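Local coordinates for protein phytase (Citrobacter braakii, PDB 3ZHC) that belongs to branch 2 of the histidine phosphatase superfamily, whose fold sets a mixed beta sheet among flanking helices, at residues L160-C163 and N164-E168; S287-T290 and P291-M295; D294-D297 and T298-T302; I312-V316 and S317-I321; E423-P427 and E428-T432. The protein carries 2 engineered substitutions. All coordinates share one frame; numbering follows the deposited sequence.

Contact 1: residues L160-C163 and N164-E168; sequences LQVC and NAILE. Engineered in segment 160-163: C163 (natural residue Lys). Unlike the reference sequence in segment 160-163: Q161 (reference Lys).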
loop_
_atom_site.group_PDB
_atom_site.type_symbol
_atom_site.label_atom_id
_atom_site.label_comp_id
_atom_site.label_asym_id
_atom_site.label_seq_id
_atom_site.Cartn_x
_atom_site.Cartn_y
_atom_site.Cartn_z
ATOM N N LEU B 160 -17.328 -23.520 -10.301
ATOM C CA LEU B 160 -16.838 -22.765 -11.491
ATOM C C LEU B 160 -16.952 -21.251 -11.282
ATOM O O LEU B 160 -16.023 -20.521 -11.579
ATOM C CB LEU B 160 -17.544 -23.199 -12.802
ATOM C CG LEU B 160 -16.943 -24.424 -13.503
ATOM C CD1 LEU B 160 -17.887 -24.977 -14.588
ATOM C CD2 LEU B 160 -15.544 -24.096 -14.100
ATOM N N GLN B 161 -18.095 -20.805 -10.764
ATOM C CA GLN B 161 -18.320 -19.370 -10.462
ATOM C C GLN B 161 -17.260 -18.829 -9.473
ATOM O O GLN B 161 -16.661 -17.776 -9.705
ATOM C CB GLN B 161 -19.739 -19.172 -9.923
ATOM C CG GLN B 161 -20.133 -17.743 -9.516
ATOM C CD GLN B 161 -21.631 -17.628 -9.229
ATOM O OE1 GLN B 161 -22.462 -17.720 -10.148
ATOM N NE2 GLN B 161 -21.979 -17.421 -7.969
ATOM N N VAL B 162 -17.037 -19.573 -8.394
ATOM C CA VAL B 162 -16.060 -19.195 -7.349
ATOM C C VAL B 162 -14.600 -19.192 -7.867
ATOM O O VAL B 162 -13.888 -18.207 -7.652
ATOM C CB VAL B 162 -16.228 -20.090 -6.083
ATOM C CG1 VAL B 162 -15.105 -19.918 -5.119
ATOM C CG2 VAL B 162 -17.584 -19.772 -5.401
ATOM N N CYS B 163 -14.172 -20.280 -8.546
ATOM C CA CYS B 163 -12.777 -20.352 -9.117
ATOM C C CYS B 163 -12.537 -19.250 -10.101
ATOM O O CYS B 163 -11.544 -18.549 -10.002
ATOM C CB CYS B 163 -12.431 -21.735 -9.776
ATOM S SG CYS B 163 -11.183 -22.782 -8.859
ATOM N N ASN B 164 -13.463 -19.101 -11.054
ATOM C CA ASN B 164 -13.363 -18.044 -12.061
ATOM C C ASN B 164 -13.355 -16.633 -11.455
ATOM O O ASN B 164 -12.627 -15.782 -11.924
ATOM C CB ASN B 164 -14.470 -18.179 -13.100
ATOM C CG ASN B 164 -14.263 -19.366 -14.035
ATOM O OD1 ASN B 164 -13.198 -19.527 -14.619
ATOM N ND2 ASN B 164 -15.279 -20.182 -14.188
ATOM N N ALA B 165 -14.164 -16.413 -10.410
ATOM C CA ALA B 165 -14.215 -15.122 -9.705
ATOM C C ALA B 165 -12.861 -14.795 -9.047
ATOM O O ALA B 165 -12.367 -13.664 -9.146
ATOM C CB ALA B 165 -15.330 -15.116 -8.672
ATOM N N ILE B 166 -12.270 -15.789 -8.391
ATOM C CA ILE B 166 -10.926 -15.638 -7.792
ATOM C C ILE B 166 -9.898 -15.451 -8.910
ATOM O O ILE B 166 -9.009 -14.617 -8.793
ATOM C CB ILE B 166 -10.524 -16.841 -6.926
ATOM C CG1 ILE B 166 -11.493 -17.047 -5.766
ATOM C CG2 ILE B 166 -9.069 -16.658 -6.360
ATOM C CD1 ILE B 166 -11.470 -18.451 -5.230
ATOM N N LEU B 167 -10.042 -16.229 -9.994
ATOM C CA LEU B 167 -9.122 -16.149 -11.146
ATOM C C LEU B 167 -9.080 -14.727 -11.736
ATOM O O LEU B 167 -7.996 -14.192 -11.984
ATOM C CB LEU B 167 -9.506 -17.150 -12.263
ATOM C CG LEU B 167 -8.383 -17.884 -13.024
ATOM C CD1 LEU B 167 -8.866 -18.275 -14.449
ATOM C CD2 LEU B 167 -7.096 -17.093 -13.103
ATOM N N GLU B 168 -10.275 -14.124 -11.947
ATOM C CA GLU B 168 -10.374 -12.747 -12.518
ATOM C C GLU B 168 -9.873 -11.676 -11.556
ATOM O O GLU B 168 -9.422 -10.606 -12.000
ATOM C CB GLU B 168 -11.809 -12.430 -13.017
ATOM C CG GLU B 168 -12.273 -13.314 -14.240
ATOM C CD GLU B 168 -11.295 -13.262 -15.438
ATOM O OE1 GLU B 168 -10.868 -12.149 -15.811
ATOM O OE2 GLU B 168 -10.957 -14.346 -15.998
#
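V162 and I166 form one i/i+4 rung of helix 159-169, on its buried flank. The two side chains lie side by side and point the same way, and V162 CG1 meets I166 CD1 at 3.9 Å. In V162 it is CG1 that stands anti to the backbone N (chi1 169°), which leaves this methyl as the branch that faces the isoleucine one turn on. The end of I166 also rests against the backbone, with CD1 3.4 Å from V162 O. That oxygen is engaged as well by I166 N at 3.0 Å, with an N-H...O angle of 165°. Regular helical bonds run alongside: N164 N to L160 O, A165 N to Q161 O, and L167 N to C163 O at 2.8 Å. On another side of the helix N164 lies beside L160, pointing the same way, and its ND2 comes within 3.9 Å of L160 CD2. The engineered C163 is joined by a disulfide to C221. Around the helix, V162 and I166 pack on V284 of helix 282-301 and on V226 of strand 225-227, A165 touches E283, and I166 also reaches L219 and T281.

Contact 2: residues S287-T290 and P291-M295; sequences SRAT and PLLDM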
loop_
_atom_site.group_PDB
_atom_site.type_symbol
_atom_site.label_atom_id
_atom_site.label_comp_id
_atom_site.label_asym_id
_atom_site.label_seq_id
_atom_site.Cartn_x
_atom_site.Cartn_y
_atom_site.Cartn_z
ATOM N N SER B 287 -20.523 -16.213 1.532
ATOM C CA SER B 287 -20.971 -17.497 2.107
ATOM C C SER B 287 -20.340 -17.769 3.479
ATOM O O SER B 287 -21.042 -18.082 4.431
ATOM C CB SER B 287 -20.629 -18.638 1.159
ATOM O OG SER B 287 -21.235 -18.428 -0.124
ATOM N N ARG B 288 -19.008 -17.634 3.553
ATOM C CA ARG B 288 -18.244 -17.955 4.785
ATOM C C ARG B 288 -18.494 -17.003 5.946
ATOM O O ARG B 288 -18.504 -17.430 7.081
ATOM C CB ARG B 288 -16.728 -18.060 4.497
ATOM C CG ARG B 288 -16.308 -19.367 3.914
ATOM C CD ARG B 288 -14.817 -19.384 3.563
ATOM N NE ARG B 288 -14.342 -20.733 3.167
ATOM C CZ ARG B 288 -13.201 -21.004 2.485
ATOM N NH1 ARG B 288 -12.364 -20.021 2.088
ATOM N NH2 ARG B 288 -12.892 -22.282 2.193
ATOM N N ALA B 289 -18.691 -15.714 5.646
ATOM C CA ALA B 289 -18.954 -14.691 6.685
ATOM C C ALA B 289 -20.404 -14.630 7.164
ATOM O O ALA B 289 -20.666 -13.950 8.153
ATOM C CB ALA B 289 -18.523 -13.292 6.188
ATOM N N THR B 290 -21.341 -15.325 6.490
ATOM C CA THR B 290 -22.810 -15.181 6.790
ATOM C C THR B 290 -23.214 -15.440 8.278
ATOM O O THR B 290 -23.876 -14.562 8.885
ATOM C CB THR B 290 -23.719 -15.997 5.764
ATOM O OG1 THR B 290 -23.686 -15.345 4.486
ATOM C CG2 THR B 290 -25.166 -16.093 6.228
ATOM N N PRO B 291 -22.826 -16.607 8.862
ATOM C CA PRO B 291 -23.140 -16.860 10.280
ATOM C C PRO B 291 -22.603 -15.787 11.236
ATOM O O PRO B 291 -23.325 -15.367 12.121
ATOM C CB PRO B 291 -22.467 -18.199 10.548
ATOM C CG PRO B 291 -22.406 -18.843 9.273
ATOM C CD PRO B 291 -22.173 -17.780 8.263
ATOM N N LEU B 292 -21.360 -15.353 11.044
ATOM C CA LEU B 292 -20.771 -14.289 11.892
ATOM C C LEU B 292 -21.490 -12.939 11.688
ATOM O O LEU B 292 -21.776 -12.241 12.666
ATOM C CB LEU B 292 -19.250 -14.165 11.682
ATOM C CG LEU B 292 -18.421 -15.205 12.448
ATOM C CD1 LEU B 292 -16.999 -15.308 11.890
ATOM C CD2 LEU B 292 -18.389 -14.887 13.959
ATOM N N LEU B 293 -21.776 -12.594 10.427
ATOM C CA LEU B 293 -22.580 -11.390 10.110
ATOM C C LEU B 293 -23.973 -11.432 10.775
ATOM O O LEU B 293 -24.429 -10.414 11.313
ATOM C CB LEU B 293 -22.706 -11.196 8.602
ATOM C CG LEU B 293 -21.388 -10.786 7.906
ATOM C CD1 LEU B 293 -21.500 -10.929 6.415
ATOM C CD2 LEU B 293 -20.998 -9.370 8.299
ATOM N N ASP B 294 -24.625 -12.609 10.745
ATOM C CA ASP B 294 -25.959 -12.802 11.398
ATOM C C ASP B 294 -25.884 -12.632 12.908
ATOM O O ASP B 294 -26.766 -12.008 13.504
ATOM C CB ASP B 294 -26.558 -14.181 11.070
ATOM C CG ASP B 294 -27.032 -14.307 9.612
ATOM O OD1 ASP B 294 -27.114 -13.285 8.858
ATOM O OD2 ASP B 294 -27.335 -15.455 9.216
ATOM N N MET B 295 -24.826 -13.200 13.518
ATOM C CA MET B 295 -24.543 -13.056 14.965
ATOM C C MET B 295 -24.288 -11.601 15.320
ATOM O O MET B 295 -24.884 -11.083 16.256
ATOM C CB MET B 295 -23.325 -13.914 15.367
ATOM C CG MET B 295 -22.978 -13.950 16.900
ATOM S SD MET B 295 -24.285 -14.685 17.936
ATOM C CE MET B 295 -24.188 -16.395 17.418
HETATM O O HOH W 1 -19.137 -16.792 9.637
#
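The D294 carboxylate presents one face to T290: the carbonyl oxygen T290 O stands over it, 3.2 Å from D294 CG and nearly along the normal of the group. Both carboxylate oxygens are therefore almost equally far from T290 O, and D294 OD2 lies 3.7 Å from the methyl T290 CG2. Unlike this planar group, the P291 ring is puckered; it abuts the same threonine, its CD only 3.4 Å from T290 CB, which is tighter than normal carbon contact. Lacking an N-H, P291 kinks helix 282-301 here, since neither it nor L292 bonds to the preceding turn. A water bridges the break, 2.7 Å from R288 O, to which it may donate, and accepting from L292 N at 3.0 Å. Regular bonding resumes with L293 N to A289 O (N-H...O 170°) and D294 N to T290 O at 2.8 Å. With CG anti to its carbonyl carbon (chi1 -70°), L293 folds back along the helix and lays CD1 on A289 CB at 3.8 Å. Outside the turn, T290 OG1 bonds to R286 O and to V426 N, while D294 OD1 makes a salt bridge with R425 NE. L293 also packs on L331 and I421.

Contact 3: residues D294-D297 and T298-T302; sequences DMID and TALLT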
loop_
_atom_site.group_PDB
_atom_site.type_symbol
_atom_site.label_atom_id
_atom_site.label_comp_id
_atom_site.label_asym_id
_atom_site.label_seq_id
_atom_site.Cartn_x
_atom_site.Cartn_y
_atom_site.Cartn_z
ATOM N N ASP B 294 -24.625 -12.609 10.745
ATOM C CA ASP B 294 -25.959 -12.802 11.398
ATOM C C ASP B 294 -25.884 -12.632 12.908
ATOM O O ASP B 294 -26.766 -12.008 13.504
ATOM C CB ASP B 294 -26.558 -14.181 11.070
ATOM C CG ASP B 294 -27.032 -14.307 9.612
ATOM O OD1 ASP B 294 -27.114 -13.285 8.858
ATOM O OD2 ASP B 294 -27.335 -15.455 9.216
ATOM N N MET B 295 -24.826 -13.200 13.518
ATOM C CA MET B 295 -24.543 -13.056 14.965
ATOM C C MET B 295 -24.288 -11.601 15.320
ATOM O O MET B 295 -24.884 -11.083 16.256
ATOM C CB MET B 295 -23.325 -13.914 15.367
ATOM C CG MET B 295 -22.978 -13.950 16.900
ATOM S SD MET B 295 -24.285 -14.685 17.936
ATOM C CE MET B 295 -24.188 -16.395 17.418
ATOM N N ILE B 296 -23.399 -10.944 14.561
ATOM C CA ILE B 296 -23.061 -9.516 14.781
ATOM C C ILE B 296 -24.310 -8.643 14.705
ATOM O O ILE B 296 -24.510 -7.752 15.548
ATOM C CB ILE B 296 -22.024 -9.005 13.747
ATOM C CG1 ILE B 296 -20.649 -9.636 13.971
ATOM C CG2 ILE B 296 -21.883 -7.473 13.808
ATOM C CD1 ILE B 296 -19.777 -9.630 12.725
ATOM N N ASP B 297 -25.149 -8.917 13.689
ATOM C CA ASP B 297 -26.364 -8.158 13.436
ATOM C C ASP B 297 -27.373 -8.335 14.596
ATOM O O ASP B 297 -27.839 -7.342 15.174
ATOM C CB ASP B 297 -26.971 -8.573 12.082
ATOM C CG ASP B 297 -28.069 -7.659 11.619
ATOM O OD1 ASP B 297 -28.119 -6.473 12.028
ATOM O OD2 ASP B 297 -28.896 -8.131 10.825
ATOM N N THR B 298 -27.685 -9.597 14.923
ATOM C CA THR B 298 -28.558 -9.940 16.059
ATOM C C THR B 298 -28.085 -9.282 17.371
ATOM O O THR B 298 -28.888 -8.685 18.094
ATOM C CB THR B 298 -28.630 -11.469 16.293
ATOM O OG1 THR B 298 -29.129 -12.121 15.117
ATOM C CG2 THR B 298 -29.534 -11.803 17.481
ATOM N N ALA B 299 -26.782 -9.395 17.651
ATOM C CA ALA B 299 -26.198 -8.859 18.896
ATOM C C ALA B 299 -26.311 -7.335 19.012
ATOM O O ALA B 299 -26.489 -6.818 20.102
ATOM C CB ALA B 299 -24.735 -9.300 19.040
ATOM N N LEU B 300 -26.204 -6.640 17.881
ATOM C CA LEU B 300 -26.344 -5.172 17.829
ATOM C C LEU B 300 -27.814 -4.688 17.787
ATOM O O LEU B 300 -28.109 -3.604 18.287
ATOM C CB LEU B 300 -25.544 -4.595 16.641
ATOM C CG LEU B 300 -24.087 -4.149 16.901
ATOM C CD1 LEU B 300 -23.367 -4.977 17.949
ATOM C CD2 LEU B 300 -23.289 -4.112 15.584
ATOM N N LEU B 301 -28.720 -5.499 17.213
ATOM C CA LEU B 301 -30.148 -5.104 17.021
ATOM C C LEU B 301 -31.156 -5.459 18.116
ATOM O O LEU B 301 -31.981 -4.612 18.470
ATOM C CB LEU B 301 -30.700 -5.701 15.707
ATOM C CG LEU B 301 -30.229 -5.121 14.400
ATOM C CD1 LEU B 301 -30.935 -5.857 13.279
ATOM C CD2 LEU B 301 -30.509 -3.636 14.332
ATOM N N THR B 302 -31.111 -6.688 18.637
ATOM C CA THR B 302 -32.208 -7.148 19.526
ATOM C C THR B 302 -32.235 -6.501 20.906
ATOM O O THR B 302 -31.204 -6.076 21.436
ATOM C CB THR B 302 -32.235 -8.682 19.702
ATOM O OG1 THR B 302 -31.037 -9.129 20.346
ATOM C CG2 THR B 302 -32.407 -9.366 18.331
#
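T298 has OG1 anti to its carbonyl carbon and beside its backbone N (chi1 -59°), a rotation that carries the hydroxyl back to D294 O, where it donates a bond of 2.9 Å. T298 N reaches the same oxygen, also at 2.9 Å, from the opposite face of the carbonyl plane, so two donors grip one acceptor. D297 instead holds CG anti to its backbone N (chi1 -169°) and beside its carbonyl carbon, which brings the carboxylate obliquely alongside the L301 side chain; OD1 lies 3.1 Å from L301 CD1, a close approach of oxygen to methyl. All this belongs to the C-terminal end of helix 282-301. T302 is the first residue to leave helical geometry, yet it still serves the last turn: T302 N (3.0 Å) and T302 OG1 (3.1 Å) both donate to T298 O, again from opposite faces. The hydroxyl stands 37° above the carbonyl plane. On the sheet-facing flank I296 and L300 lie side by side, with I296 CG2 4.1 Å from L300 CD2, and both touch V34 and F356. The D297 carboxylate is satisfied by helix 414-424, where OD2 pairs with K422 NZ in a salt bridge and OD1 bonds to S418 OG.

Contact 4: residues I312-V316 and S317-I321; sequences IKLPV and SLLFI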
loop_
_atom_site.group_PDB
_atom_site.type_symbol
_atom_site.label_atom_id
_atom_site.label_comp_id
_atom_site.label_asym_id
_atom_site.label_seq_id
_atom_site.Cartn_x
_atom_site.Cartn_y
_atom_site.Cartn_z
ATOM N N ILE B 312 -26.582 -18.248 25.247
ATOM C CA ILE B 312 -26.208 -16.898 25.655
ATOM C C ILE B 312 -27.449 -16.034 25.579
ATOM O O ILE B 312 -28.147 -16.048 24.577
ATOM C CB ILE B 312 -25.068 -16.306 24.759
ATOM C CG1 ILE B 312 -23.772 -17.108 24.946
ATOM C CG2 ILE B 312 -24.823 -14.832 25.072
ATOM C CD1 ILE B 312 -22.653 -16.692 24.030
ATOM N N LYS B 313 -27.725 -15.287 26.646
ATOM C CA LYS B 313 -28.859 -14.378 26.669
ATOM C C LYS B 313 -28.404 -13.048 26.106
ATOM O O LYS B 313 -27.750 -12.269 26.801
ATOM C CB LYS B 313 -29.413 -14.215 28.090
ATOM C CG LYS B 313 -30.010 -15.526 28.697
ATOM C CD LYS B 313 -31.306 -15.964 27.994
ATOM C CE LYS B 313 -31.998 -17.134 28.735
ATOM N NZ LYS B 313 -33.206 -17.634 27.978
ATOM N N LEU B 314 -28.738 -12.799 24.832
ATOM C CA LEU B 314 -28.441 -11.521 24.177
ATOM C C LEU B 314 -29.603 -10.574 24.504
ATOM O O LEU B 314 -30.719 -11.035 24.714
ATOM C CB LEU B 314 -28.268 -11.695 22.660
ATOM C CG LEU B 314 -27.050 -12.511 22.152
ATOM C CD1 LEU B 314 -27.104 -12.718 20.644
ATOM C CD2 LEU B 314 -25.708 -11.856 22.554
ATOM N N PRO B 315 -29.360 -9.246 24.552
ATOM C CA PRO B 315 -28.117 -8.529 24.299
ATOM C C PRO B 315 -27.122 -8.567 25.473
ATOM O O PRO B 315 -27.477 -8.912 26.601
ATOM C CB PRO B 315 -28.594 -7.096 24.081
ATOM C CG PRO B 315 -29.740 -6.964 25.018
ATOM C CD PRO B 315 -30.432 -8.319 24.962
ATOM N N VAL B 316 -25.886 -8.212 25.156
ATOM C CA VAL B 316 -24.801 -8.067 26.116
ATOM C C VAL B 316 -24.032 -6.831 25.703
ATOM O O VAL B 316 -24.108 -6.424 24.534
ATOM C CB VAL B 316 -23.876 -9.312 26.149
ATOM C CG1 VAL B 316 -24.654 -10.565 26.660
ATOM C CG2 VAL B 316 -23.254 -9.575 24.782
ATOM N N SER B 317 -23.306 -6.233 26.641
ATOM C CA SER B 317 -22.515 -5.019 26.352
ATOM C C SER B 317 -21.279 -5.323 25.516
ATOM O O SER B 317 -20.874 -4.505 24.696
ATOM C CB SER B 317 -22.090 -4.302 27.653
ATOM O OG SER B 317 -23.217 -3.942 28.435
ATOM N N LEU B 318 -20.684 -6.495 25.747
ATOM C CA LEU B 318 -19.509 -6.960 25.021
ATOM C C LEU B 318 -19.656 -8.434 24.700
ATOM O O LEU B 318 -19.735 -9.252 25.608
ATOM C CB LEU B 318 -18.237 -6.722 25.854
ATOM C CG LEU B 318 -16.898 -7.247 25.315
ATOM C CD1 LEU B 318 -16.573 -6.621 23.964
ATOM C CD2 LEU B 318 -15.792 -6.986 26.314
ATOM N N LEU B 319 -19.709 -8.755 23.404
ATOM C CA LEU B 319 -19.689 -10.127 22.901
ATOM C C LEU B 319 -18.334 -10.265 22.209
ATOM O O LEU B 319 -18.085 -9.585 21.219
ATOM C CB LEU B 319 -20.842 -10.387 21.928
ATOM C CG LEU B 319 -20.902 -11.746 21.208
ATOM C CD1 LEU B 319 -21.109 -12.893 22.180
ATOM C CD2 LEU B 319 -21.999 -11.764 20.116
ATOM N N PHE B 320 -17.463 -11.128 22.739
ATOM C CA PHE B 320 -16.123 -11.373 22.173
ATOM C C PHE B 320 -16.158 -12.722 21.497
ATOM O O PHE B 320 -16.522 -13.714 22.127
ATOM C CB PHE B 320 -15.076 -11.332 23.281
ATOM C CG PHE B 320 -13.660 -11.577 22.809
ATOM C CD1 PHE B 320 -12.866 -10.518 22.366
ATOM C CD2 PHE B 320 -13.114 -12.885 22.812
ATOM C CE1 PHE B 320 -11.545 -10.738 21.927
ATOM C CE2 PHE B 320 -11.784 -13.114 22.370
ATOM C CZ PHE B 320 -11.005 -12.043 21.934
ATOM N N ILE B 321 -15.788 -12.767 20.212
ATOM C CA ILE B 321 -15.830 -13.998 19.407
ATOM C C ILE B 321 -14.404 -14.339 18.921
ATOM O O ILE B 321 -13.807 -13.565 18.170
ATOM C CB ILE B 321 -16.812 -13.887 18.218
ATOM C CG1 ILE B 321 -18.208 -13.456 18.697
ATOM C CG2 ILE B 321 -16.907 -15.229 17.456
ATOM C CD1 ILE B 321 -19.273 -13.446 17.599
#
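V316 and L319 make the tight part of this contact, where the chain turns from strand 312-314 into strand 318-323. V316 CG2 sits 3.8 Å from L319 CB. The same methyl, V316 CG2, lies 3.6 Å from L318 O. With CG1 anti to the carbonyl carbon (chi1 -65°), CG2 is left between the backbone N and the carbonyl carbon, the crowded position, and it is this branch that leans on the next strand. Farther from the turn the two arms spread and the packing is looser: L314 CD2 is 4.4 Å from L319 CD2, and I312 CD1 is 4.5 Å from L319 CD1. L319 has CG anti to its backbone N (chi1 175°), and its two methyls face different partners, CD1 the isoleucine and CD2 the leucine. All the touching residues are buried; the solvent side belongs to K313, whose exposed side chain takes no part. Strand 312-314 pairs antiparallel with 305-307, while strand 318-323 lies in the large mixed sheet between 28-38 and 105-109, parallel to both. The side-chain pairs between the segments are all apolar: apart from the continuous chain, the two arms meet through these buried groups, and no hydrogen bond between them was found.

Contact 5: residues E423-P427 and E428-T432; sequences EIRVP and ECAVT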
loop_
_atom_site.group_PDB
_atom_site.type_symbol
_atom_site.label_atom_id
_atom_site.label_comp_id
_atom_site.label_asym_id
_atom_site.label_seq_id
_atom_site.Cartn_x
_atom_site.Cartn_y
_atom_site.Cartn_z
ATOM N N GLU B 423 -28.053 -7.461 2.398
ATOM C CA GLU B 423 -27.662 -7.474 0.994
ATOM C C GLU B 423 -26.545 -8.471 0.700
ATOM O O GLU B 423 -26.629 -9.225 -0.266
ATOM C CB GLU B 423 -27.246 -6.062 0.544
ATOM C CG GLU B 423 -26.900 -5.970 -0.962
ATOM C CD GLU B 423 -26.839 -4.556 -1.469
ATOM O OE1 GLU B 423 -27.800 -3.781 -1.206
ATOM O OE2 GLU B 423 -25.837 -4.213 -2.137
ATOM N N ILE B 424 -25.517 -8.467 1.537
ATOM C CA ILE B 424 -24.341 -9.328 1.338
ATOM C C ILE B 424 -24.520 -10.808 1.786
ATOM O O ILE B 424 -23.895 -11.689 1.205
ATOM C CB ILE B 424 -23.037 -8.683 1.989
ATOM C CG1 ILE B 424 -23.105 -8.659 3.521
ATOM C CG2 ILE B 424 -22.805 -7.283 1.409
ATOM C CD1 ILE B 424 -22.157 -7.593 4.191
ATOM N N ARG B 425 -25.362 -11.069 2.785
ATOM C CA ARG B 425 -25.502 -12.442 3.334
ATOM C C ARG B 425 -26.048 -13.462 2.324
ATOM O O ARG B 425 -26.826 -13.118 1.458
ATOM C CB ARG B 425 -26.372 -12.457 4.603
ATOM C CG ARG B 425 -27.845 -12.177 4.374
ATOM C CD ARG B 425 -28.584 -12.051 5.666
ATOM N NE ARG B 425 -28.582 -13.285 6.452
ATOM C CZ ARG B 425 -29.383 -14.335 6.249
ATOM N NH1 ARG B 425 -30.290 -14.353 5.257
ATOM N NH2 ARG B 425 -29.281 -15.387 7.044
ATOM N N VAL B 426 -25.611 -14.713 2.470
ATOM C CA VAL B 426 -26.051 -15.823 1.645
ATOM C C VAL B 426 -27.010 -16.634 2.534
ATOM O O VAL B 426 -26.555 -17.305 3.447
ATOM C CB VAL B 426 -24.861 -16.667 1.158
ATOM C CG1 VAL B 426 -25.328 -17.870 0.321
ATOM C CG2 VAL B 426 -23.900 -15.801 0.364
ATOM N N PRO B 427 -28.353 -16.566 2.269
ATOM C CA PRO B 427 -29.348 -17.247 3.164
ATOM C C PRO B 427 -29.143 -18.772 3.330
ATOM O O PRO B 427 -29.436 -19.328 4.405
ATOM C CB PRO B 427 -30.709 -16.907 2.511
ATOM C CG PRO B 427 -30.398 -16.504 1.148
ATOM C CD PRO B 427 -29.024 -15.904 1.137
ATOM N N GLU B 428 -28.627 -19.422 2.285
ATOM C CA GLU B 428 -28.309 -20.855 2.329
ATOM C C GLU B 428 -27.208 -21.212 3.368
ATOM O O GLU B 428 -27.159 -22.352 3.840
ATOM C CB GLU B 428 -27.875 -21.366 0.939
ATOM C CG GLU B 428 -28.997 -21.387 -0.144
ATOM C CD GLU B 428 -29.270 -20.017 -0.838
ATOM O OE1 GLU B 428 -28.465 -19.060 -0.691
ATOM O OE2 GLU B 428 -30.299 -19.918 -1.539
ATOM N N CYS B 429 -26.344 -20.234 3.714
ATOM C CA CYS B 429 -25.214 -20.456 4.659
ATOM C C CYS B 429 -25.500 -20.086 6.110
ATOM O O CYS B 429 -24.577 -20.067 6.926
ATOM C CB CYS B 429 -23.959 -19.758 4.125
ATOM S SG CYS B 429 -23.505 -20.420 2.543
ATOM N N ALA B 430 -26.776 -19.804 6.431
ATOM C CA ALA B 430 -27.184 -19.474 7.796
ATOM C C ALA B 430 -27.089 -20.706 8.698
ATOM O O ALA B 430 -27.242 -21.840 8.229
ATOM C CB ALA B 430 -28.596 -18.933 7.809
ATOM N N VAL B 431 -26.828 -20.469 9.987
ATOM C CA VAL B 431 -26.760 -21.532 10.990
ATOM C C VAL B 431 -28.071 -21.512 11.775
ATOM O O VAL B 431 -28.255 -20.676 12.652
ATOM C CB VAL B 431 -25.553 -21.364 11.910
ATOM C CG1 VAL B 431 -25.546 -22.453 12.980
ATOM C CG2 VAL B 431 -24.276 -21.424 11.104
ATOM N N THR B 432 -28.980 -22.444 11.438
ATOM C CA THR B 432 -30.325 -22.547 12.070
ATOM C C THR B 432 -30.430 -23.660 13.151
ATOM O O THR B 432 -31.552 -24.152 13.433
ATOM C CB THR B 432 -31.394 -22.813 11.002
ATOM O OG1 THR B 432 -31.206 -24.140 10.460
ATOM C CG2 THR B 432 -31.318 -21.761 9.868
#
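V426 meets two residues of the following turn through one methyl: CG1 lies 3.8 Å from C429 SG and 3.5 Å from E428 OE1. This branch stands anti to the backbone N (chi1 178°), and the E428 side chain crosses the valine at about a right angle. E428 bends at its second torsion (chi2 82°), which folds the carboxylate back beside the P427 ring, OE1 being 3.7 Å from P427 CD. The backbone closes the short 3-10 turn with C429 N donating to V426 O at 2.9 Å; the donor stands 47° above the carbonyl plane, not on a lone pair. One residue on, A430 N makes a weak, long bond of 3.4 Å to P427 O. From before the turn the R425 guanidinium reaches A430 obliquely, NH2 3.7 Å from A430 CB. The next shell fixes these pieces from outside. C429 is tied by a disulfide to C155, and K154 NZ bonds to A430 O. Helix 282-301 holds the other arm: R286 NE donates to I424 O at the end of helix 414-424, and D294 is the salt-bridge partner of R425. Within the turn, then, the links are one sound backbone bond, one weak one and van der Waals contact. This is consistent with the tail being held partly by the C155 disulfide and by polar ties to helix 282-301 and K154.

In the fold
None of the contacts closes a long loop, since in each the two segments run on without a gap. From the N terminus, contact 1 comes first, on helix 159-169, and stands apart, its nearest atoms about 7 Å from those of contact 2. Contacts 2 and 3 overlap at D294 and M295 on helix 282-301, which serves as the common spine. Contact 4, in series after them, brings strand 318-323 of the mixed sheet against that helix, with M295 CG 3.8 Å from I321 CD1 and A299 CB 3.8 Å from L319 CD2. Contact 5, last in the chain, returns the C-terminal tail to the spine, its centre about 7 Å from that of contact 2.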